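Local coordinates for periplasmic branched-chain amino acid-binding protein (Burkholderia mallei, PDB 3I09) that probably binds a branched-chain amino acid or related small carboxylate in the periplasm for an ABC transporter, and holds acetoacetic acid in the crystal, at residues 200-205 with 227-232; 129-134 with 248-253. One frame throughout, in Å; residues are numbered along the deposited sequence. Where two conformers were deposited one is given.

Interaction 1: residues 200-205 with 227-232; sequences GLANAG and AALLMF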
loop_
_atom_site.group_PDB
_atom_site.type_symbol
_atom_site.label_atom_id
_atom_site.label_comp_id
_atom_site.label_asym_id
_atom_site.label_seq_id
_atom_site.Cartn_x
_atom_site.Cartn_y
_atom_site.Cartn_z
ATOM N N GLY A 200 -14.670 -2.011 -11.826
ATOM C CA GLY A 200 -13.824 -1.871 -10.638
ATOM C C GLY A 200 -12.544 -2.633 -10.924
ATOM O O GLY A 200 -12.563 -3.831 -11.205
ATOM N N LEU A 201 -11.437 -1.916 -10.908
ATOM C CA LEU A 201 -10.118 -2.486 -11.135
ATOM C C LEU A 201 -9.501 -2.942 -9.827
ATOM O O LEU A 201 -8.882 -2.142 -9.103
ATOM C CB LEU A 201 -9.226 -1.435 -11.775
ATOM C CG LEU A 201 -9.740 -0.952 -13.125
ATOM C CD1 LEU A 201 -8.875 0.211 -13.642
ATOM C CD2 LEU A 201 -9.798 -2.098 -14.136
ATOM N N ALA A 202 -9.746 -4.205 -9.470
ATOM C CA ALA A 202 -9.220 -4.784 -8.230
ATOM C C ALA A 202 -7.857 -5.384 -8.542
ATOM O O ALA A 202 -7.641 -6.607 -8.497
ATOM C CB ALA A 202 -10.213 -5.861 -7.664
ATOM N N ASN A 203 -6.919 -4.500 -8.860
ATOM C CA ASN A 203 -5.574 -4.898 -9.265
ATOM C C ASN A 203 -4.692 -3.675 -9.041
ATOM O O ASN A 203 -5.189 -2.695 -8.506
ATOM C CB ASN A 203 -5.544 -5.422 -10.706
ATOM C CG ASN A 203 -6.038 -4.411 -11.761
ATOM O OD1 ASN A 203 -6.023 -3.201 -11.570
ATOM N ND2 ASN A 203 -6.356 -4.933 -12.946
ATOM N N ALA A 204 -3.421 -3.739 -9.394
ATOM C CA ALA A 204 -2.478 -2.667 -9.002
ATOM C C ALA A 204 -1.324 -2.565 -9.979
ATOM O O ALA A 204 -1.074 -3.470 -10.793
ATOM C CB ALA A 204 -1.939 -2.939 -7.617
ATOM N N GLY A 205 -0.590 -1.469 -9.877
ATOM C CA GLY A 205 0.646 -1.320 -10.602
ATOM C C GLY A 205 0.533 -1.511 -12.101
ATOM O O GLY A 205 -0.374 -0.981 -12.747
ATOM N N ALA A 227 -13.203 2.443 -12.159
ATOM C CA ALA A 227 -12.873 2.783 -10.788
ATOM C C ALA A 227 -11.515 2.134 -10.522
ATOM O O ALA A 227 -11.394 0.915 -10.401
ATOM C CB ALA A 227 -13.929 2.292 -9.830
ATOM N N ALA A 228 -10.489 2.959 -10.448
ATOM C CA ALA A 228 -9.138 2.481 -10.207
ATOM C C ALA A 228 -9.007 2.392 -8.691
ATOM O O ALA A 228 -8.779 3.379 -7.996
ATOM C CB ALA A 228 -8.121 3.431 -10.831
ATOM N N LEU A 229 -9.187 1.192 -8.172
ATOM C CA LEU A 229 -9.272 1.022 -6.731
ATOM C C LEU A 229 -7.905 1.130 -6.041
ATOM O O LEU A 229 -7.837 1.395 -4.837
ATOM C CB LEU A 229 -9.947 -0.322 -6.430
ATOM C CG LEU A 229 -11.380 -0.424 -6.912
ATOM C CD1 LEU A 229 -11.877 -1.917 -6.825
ATOM C CD2 LEU A 229 -12.320 0.493 -6.129
ATOM N N LEU A 230 -6.819 0.945 -6.800
ATOM C CA LEU A 230 -5.480 1.251 -6.265
ATOM C C LEU A 230 -4.604 1.820 -7.383
ATOM O O LEU A 230 -4.340 1.157 -8.391
ATOM C CB LEU A 230 -4.804 0.051 -5.622
ATOM C CG LEU A 230 -3.473 0.349 -4.952
ATOM C CD1 LEU A 230 -3.559 1.529 -3.908
ATOM C CD2 LEU A 230 -2.876 -0.970 -4.329
HETATM N N MSE A 231 -4.221 3.084 -7.238
HETATM C CA MSE A 231 -3.438 3.793 -8.265
HETATM C C MSE A 231 -2.424 4.668 -7.514
HETATM O O MSE A 231 -2.803 5.401 -6.622
HETATM C CB MSE A 231 -4.391 4.656 -9.119
HETATM C CG MSE A 231 -3.760 5.671 -10.076
HETATM SE SE MSE A 231 -5.025 6.208 -11.471
HETATM C CE MSE A 231 -5.337 4.445 -12.199
ATOM N N PHE A 232 -1.152 4.541 -7.841
ATOM C CA PHE A 232 -0.106 5.328 -7.243
ATOM C C PHE A 232 0.343 6.394 -8.248
ATOM O O PHE A 232 0.007 6.338 -9.428
ATOM C CB PHE A 232 1.082 4.415 -6.862
ATOM C CG PHE A 232 0.751 3.436 -5.792
ATOM C CD1 PHE A 232 0.765 3.816 -4.461
ATOM C CD2 PHE A 232 0.342 2.145 -6.126
ATOM C CE1 PHE A 232 0.436 2.889 -3.449
ATOM C CE2 PHE A 232 0.017 1.227 -5.114
ATOM C CZ PHE A 232 0.045 1.608 -3.801
HETATM O O HOH W 1 -6.674 -0.156 -9.530
HETATM O O HOH W 2 -1.472 0.629 -8.498
#

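Interaction 2: residues 129-134 with 248-253; sequences KGTGSA and VLTDSW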
loop_
_atom_site.group_PDB
_atom_site.type_symbol
_atom_site.label_atom_id
_atom_site.label_comp_id
_atom_site.label_asym_id
_atom_site.label_seq_id
_atom_site.Cartn_x
_atom_site.Cartn_y
_atom_site.Cartn_z
ATOM N N LYS A 129 -13.600 1.756 1.218
ATOM C CA LYS A 129 -14.360 2.780 1.891
ATOM C C LYS A 129 -14.161 4.150 1.262
ATOM O O LYS A 129 -15.094 4.944 1.236
ATOM C CB LYS A 129 -14.020 2.809 3.379
ATOM C CG LYS A 129 -14.597 1.566 4.129
ATOM C CD LYS A 129 -14.088 1.465 5.590
ATOM C CE LYS A 129 -14.817 2.424 6.572
ATOM N NZ LYS A 129 -14.465 2.120 8.046
ATOM N N GLY A 130 -12.983 4.435 0.731
ATOM C CA GLY A 130 -12.784 5.698 0.062
ATOM C C GLY A 130 -13.437 5.780 -1.309
ATOM O O GLY A 130 -14.482 6.448 -1.524
ATOM N N THR A 131 -12.821 5.080 -2.232
ATOM C CA THR A 131 -13.172 5.113 -3.646
ATOM C C THR A 131 -14.505 4.433 -3.924
ATOM O O THR A 131 -15.348 4.972 -4.658
ATOM C CB THR A 131 -12.061 4.460 -4.458
ATOM O OG1 THR A 131 -10.847 5.200 -4.209
ATOM C CG2 THR A 131 -12.385 4.486 -5.955
ATOM N N GLY A 132 -14.715 3.277 -3.329
ATOM C CA GLY A 132 -15.997 2.592 -3.448
ATOM C C GLY A 132 -17.174 3.439 -3.018
ATOM O O GLY A 132 -18.089 3.636 -3.795
ATOM N N SER A 133 -17.137 3.971 -1.792
ATOM C CA SER A 133 -18.221 4.816 -1.291
ATOM C C SER A 133 -18.461 6.015 -2.152
ATOM O O SER A 133 -19.614 6.357 -2.407
ATOM C CB SER A 133 -17.970 5.323 0.123
ATOM O OG SER A 133 -17.727 4.251 1.002
ATOM N N ALA A 134 -17.375 6.669 -2.562
ATOM C CA ALA A 134 -17.446 7.909 -3.319
ATOM C C ALA A 134 -18.112 7.685 -4.691
ATOM O O ALA A 134 -18.998 8.459 -5.095
ATOM C CB ALA A 134 -16.059 8.537 -3.476
ATOM N N VAL A 248 -11.168 8.918 -9.733
ATOM C CA VAL A 248 -11.166 9.146 -8.295
ATOM C C VAL A 248 -10.380 8.020 -7.630
ATOM O O VAL A 248 -10.508 6.821 -7.963
ATOM C CB VAL A 248 -12.586 9.237 -7.770
ATOM C CG1 VAL A 248 -12.592 9.271 -6.276
ATOM C CG2 VAL A 248 -13.303 10.503 -8.381
ATOM N N LEU A 249 -9.507 8.392 -6.713
ATOM C CA LEU A 249 -8.688 7.393 -6.062
ATOM C C LEU A 249 -8.492 7.740 -4.593
ATOM O O LEU A 249 -8.734 8.878 -4.175
ATOM C CB LEU A 249 -7.359 7.229 -6.802
ATOM C CG LEU A 249 -6.501 8.440 -6.966
ATOM C CD1 LEU A 249 -5.641 8.473 -5.770
ATOM C CD2 LEU A 249 -5.634 8.388 -8.273
ATOM N N THR A 250 -8.064 6.737 -3.833
ATOM C CA THR A 250 -7.775 6.869 -2.424
ATOM C C THR A 250 -6.280 6.662 -2.233
ATOM O O THR A 250 -5.741 5.655 -2.718
ATOM C CB THR A 250 -8.563 5.836 -1.574
ATOM O OG1 THR A 250 -9.942 6.101 -1.702
ATOM C CG2 THR A 250 -8.253 5.966 -0.097
ATOM N N ASP A 251 -5.604 7.588 -1.555
ATOM C CA ASP A 251 -4.152 7.383 -1.292
ATOM C C ASP A 251 -3.812 7.898 0.084
ATOM O O ASP A 251 -4.592 8.626 0.676
ATOM C CB ASP A 251 -3.275 8.035 -2.371
ATOM C CG ASP A 251 -1.854 7.316 -2.549
ATOM O OD1 ASP A 251 -1.412 6.537 -1.664
ATOM O OD2 ASP A 251 -1.221 7.459 -3.632
ATOM N N SER A 252 -2.646 7.525 0.610
ATOM C CA SER A 252 -2.275 7.928 1.956
ATOM C C SER A 252 -1.384 9.144 2.031
ATOM O O SER A 252 -1.165 9.663 3.120
ATOM C CB SER A 252 -1.575 6.762 2.688
ATOM O OG SER A 252 -0.302 6.497 2.126
ATOM N N TRP A 253 -0.794 9.550 0.906
ATOM C CA TRP A 253 0.229 10.619 0.907
ATOM C C TRP A 253 0.463 11.065 -0.511
ATOM O O TRP A 253 0.330 10.267 -1.449
ATOM C CB TRP A 253 1.521 10.074 1.486
ATOM C CG TRP A 253 2.611 11.057 1.706
ATOM C CD1 TRP A 253 2.828 11.783 2.838
ATOM C CD2 TRP A 253 3.671 11.388 0.805
ATOM N NE1 TRP A 253 3.956 12.564 2.700
ATOM C CE2 TRP A 253 4.501 12.322 1.458
ATOM C CE3 TRP A 253 4.002 10.986 -0.493
ATOM C CZ2 TRP A 253 5.629 12.886 0.839
ATOM C CZ3 TRP A 253 5.166 11.497 -1.080
ATOM C CH2 TRP A 253 5.940 12.452 -0.432
HETATM O O HOH W 3 -8.642 4.097 -5.169
#

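Interaction 1: residues 200-205 with 227-232
Leu229 lies with its CB against the backbone oxygen of Leu201, 3.4 Å from Leu201 O, where two neighbouring parallel strands run out into loops. Just before this point Leu201 N donates a nearly straight bond to Ala227 O (2.9 Å, N-H...O angle 172°). The same carbonyl oxygen lies close to the Leu201 side chain, 3.5 Å from Leu201 CB, while CD1 reaches onward to the methyl of Ala228 on the same face of the sheet.

Leu229 is turned toward 200-205 and presents its flank to the backbone. Its CG stands beside its own N (chi1 -63°), which lays the side chain along the peptide after Leu201, and Leu229 CD1 continues to Ala202 CB at 4.4 Å. Its amide makes a weak bond to Leu201 O. Ala202 is the centre of an inverse gamma turn. Two waters span the splayed segments, beside direct leucine-alanine packing. Water 1 accepts from Leu230 N and lies within hydrogen-bonding distance of Leu201 O, to which it can donate; water 2 accepts from Gly205 N (2.7 Å) and donates to Leu230 O (2.9 Å).

In Leu230, CG anti to the backbone N (chi1 -175°) turns the branch toward 200-205, where Leu230 CD2 meets Ala204 CB at 3.9 Å. Phe152 of helix 151-166 touches both residues. Asn203 has other partners: its OD1 bonds Thr208 OG1 and its ND2 bonds His177 NE2.

The segments lie on adjacent strands of a beta-alpha-beta unit (strand 198-202, helix 205-217, strand 225-228) and the loops that follow them, in the parallel sheet of one lobe of a type I periplasmic binding protein. As is usual in such open alpha/beta folds, the ligand site lies at the C-terminal strand ends, and here Ala204 lines the acetoacetic acid pocket.

Interaction 2: residues 129-134 with 248-253
Thr131 and Thr250 have closely similar first torsions (chi1 -59° and -64°), each placing OG1 beside its own backbone N and CG2 anti to it. The two side chains run past one another head to tail, and Thr131 OG1 and Thr250 OG1 come together in a hydrogen bond of 2.8 Å whose donor is unsettled. This polar pair joins helix 124-137 to strand 248-251 of the antiparallel sheet, a helix-on-strand packing within the type I periplasmic binding protein fold.

The local axes run nearly antiparallel, at 158°, and approach to 7.0 Å. Gly130 suits this closeness: it has no side chain on the face turned to the strand, and Thr250 OG1 sits 3.4 Å from Gly130 CA. The same oxygen lies 3.1 Å from Thr131 N, so it is set against the helix backbone as well as against the Thr131 side chain. Thr131 meets the strand with two branches, as its torsion directs. Its OG1 faces the Thr250 hydroxyl, and Thr131 CG2 reaches back along the strand to Val248 O at 3.6 Å.

Val248 also faces the helix. With Ala134 it packs on Leu335 of strand 329-338, the antiparallel neighbour that pairs with this strand through backbone bonds to Leu249 and Asp251. Leu249 points away from the helix, to Val338 and Met231. One turn of the helix is bonded internally, Ser133 OG donating to Lys129 O, while Lys129 NZ is bonded to Phe363 O.

Water 3 completes the polar junction. It accepts from Thr250 N at 3.0 Å and is hydrogen-bonded to the Thr131 hydroxyl as well, bridging the strand backbone and the helix side chain with a 2.6 Å separation from Thr131 OG1.

The contacts lie side by side, with centres 10 Å apart, but differ in burial and in the elements they join. All nine touching residues of interaction 1 are buried; in interaction 2 four of five are, Val248 being partly exposed. Interaction 1 stays within one beta-alpha-beta unit of the parallel sheet and combines a backbone bond, bridging waters and leucine-alanine packing next to the ligand. Interaction 2 brings together parts far apart in sequence, a helix and an antiparallel strand, chiefly through hydroxyl groups and a water, further from the pocket. Residues 227-232 connect the two: Leu229 CD2 packs on Thr131 CG2 at 4.0 Å, and Met231 CG meets Leu249 CD2 at 3.8 Å.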